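Local coordinates for protein fructose 1-phosphate kinase (Staphylococcus aureus, PDB 2JG5) that probably phosphorylates fructose 1-phosphate to fructose 1,6-bisphosphate with ATP, as a member of the PfkB family of carbohydrate kinases, at residues G36-N41 against S247-V252. Numbering follows the deposited sequence.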
loop_
_atom_site.group_PDB
_atom_site.type_symbol
_atom_site.label_atom_id
_atom_site.label_comp_id
_atom_site.label_asym_id
_atom_site.label_seq_id
_atom_site.Cartn_x
_atom_site.Cartn_y
_atom_site.Cartn_z
ATOM N N GLY A 36 3.316 6.031 10.337
ATOM C CA GLY A 36 4.658 5.973 10.911
ATOM C C GLY A 36 5.556 7.127 10.515
ATOM O O GLY A 36 5.214 7.937 9.658
ATOM N N GLY A 37 6.731 7.169 11.134
ATOM C CA GLY A 37 7.679 8.255 10.972
ATOM C C GLY A 37 8.015 8.778 12.345
ATOM O O GLY A 37 7.173 8.759 13.247
ATOM N N LYS A 38 9.245 9.253 12.510
ATOM C CA LYS A 38 9.745 9.628 13.842
ATOM C C LYS A 38 8.940 10.775 14.468
ATOM O O LYS A 38 8.368 10.612 15.547
ATOM C CB LYS A 38 11.256 9.913 13.812
ATOM C CG LYS A 38 12.103 8.638 13.700
ATOM C CD LYS A 38 13.610 8.907 13.626
ATOM C CE LYS A 38 14.187 9.358 14.969
ATOM N NZ LYS A 38 14.128 8.301 16.028
ATOM N N GLY A 39 8.866 11.908 13.767
ATOM C CA GLY A 39 8.089 13.056 14.235
ATOM C C GLY A 39 6.629 12.722 14.481
ATOM O O GLY A 39 6.033 13.195 15.446
ATOM N N ILE A 40 6.062 11.875 13.629
ATOM C CA ILE A 40 4.685 11.405 13.815
ATOM C C ILE A 40 4.540 10.622 15.125
ATOM O O ILE A 40 3.590 10.842 15.891
ATOM C CB ILE A 40 4.198 10.589 12.607
ATOM C CG1 ILE A 40 3.960 11.521 11.418
ATOM C CG2 ILE A 40 2.919 9.807 12.939
ATOM C CD1 ILE A 40 3.591 10.770 10.129
ATOM N N ASN A 41 5.495 9.732 15.386
ATOM C CA ASN A 41 5.506 8.955 16.615
ATOM C C ASN A 41 5.633 9.872 17.839
ATOM O O ASN A 41 4.950 9.675 18.845
ATOM C CB ASN A 41 6.623 7.902 16.580
ATOM C CG ASN A 41 6.231 6.631 15.803
ATOM O OD1 ASN A 41 5.137 6.527 15.224
ATOM N ND2 ASN A 41 7.128 5.650 15.808
ATOM N N SER A 247 10.743 3.699 20.513
ATOM C CA SER A 247 11.161 4.012 21.895
ATOM C C SER A 247 12.041 5.252 22.008
ATOM O O SER A 247 11.925 6.022 22.973
ATOM C CB SER A 247 11.814 2.806 22.585
ATOM O OG SER A 247 12.904 2.279 21.848
ATOM N N GLY A 248 12.905 5.460 21.018
ATOM C CA GLY A 248 13.684 6.693 20.938
ATOM C C GLY A 248 12.776 7.900 20.770
ATOM O O GLY A 248 12.981 8.938 21.403
ATOM N N ASP A 249 11.774 7.744 19.905
ATOM C CA ASP A 249 10.729 8.741 19.676
ATOM C C ASP A 249 9.934 9.039 20.933
ATOM O O ASP A 249 9.620 10.187 21.214
ATOM C CB ASP A 249 9.768 8.254 18.586
ATOM C CG ASP A 249 10.474 7.928 17.275
ATOM O OD1 ASP A 249 11.464 8.607 16.940
ATOM O OD2 ASP A 249 10.025 6.993 16.583
ATOM N N SER A 250 9.596 7.986 21.666
ATOM C CA SER A 250 8.818 8.081 22.894
ATOM C C SER A 250 9.592 8.775 24.003
ATOM O O SER A 250 9.017 9.532 24.780
ATOM C CB SER A 250 8.395 6.686 23.345
ATOM O OG SER A 250 7.586 6.075 22.362
ATOM N N THR A 251 10.896 8.516 24.059
ATOM C CA THR A 251 11.812 9.205 24.962
ATOM C C THR A 251 11.806 10.709 24.655
ATOM O O THR A 251 11.653 11.533 25.566
ATOM C CB THR A 251 13.246 8.638 24.843
ATOM O OG1 THR A 251 13.228 7.227 25.114
ATOM C CG2 THR A 251 14.214 9.326 25.822
ATOM N N VAL A 252 11.967 11.059 23.377
ATOM C CA VAL A 252 11.942 12.458 22.972
ATOM C C VAL A 252 10.603 13.107 23.356
ATOM O O VAL A 252 10.593 14.165 23.958
ATOM C CB VAL A 252 12.231 12.632 21.468
ATOM C CG1 VAL A 252 11.797 14.038 20.990
ATOM C CG2 VAL A 252 13.694 12.378 21.166
#
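D249 reaches from the first turn of helix 247-260 to the start of helix 38-48, where K38 and N41 divide its carboxylate between them. Just ahead of it, S247 O takes two bonds from T251, from N and from OG1 (2.8 Å), on opposite faces of the carbonyl plane, tying the side chain of T251 back to its own turn. D249 OD1 receives K38 NZ at 2.8 Å in a salt bridge on the syn side, 29° out of the carboxylate plane. The lysine runs past the acid nearly at a right angle; bends at its last two torsions bring NZ round to that side of OD1, with K38 CG only 3.3 Å from D249 OD1. D249 OD2 takes a longer bond, 3.3 Å from N41 ND2, on its anti side, the amide turned 67° from the carboxylate. The two side chains also touch at their bases, N41 CB 3.7 Å from D249 CB. One partner on each oxygen should restrain rotation of the carboxylate. K38 NZ also pairs with D161 of strand 157-161, so two acids share the lysine. Farther along, S250 and V252 touch V45 and V42 of helix 38-48. The Gly-Gly-Lys-Gly-x-Asn run holding K38 and N41, and the Gly-Ser-Gly-Asp run ending at D249, resemble the two signatures of PfkB-family kinases, which have the ribokinase fold; D249 occupies the position of the aspartate that acts as catalytic base in relatives, consistent with the same role here.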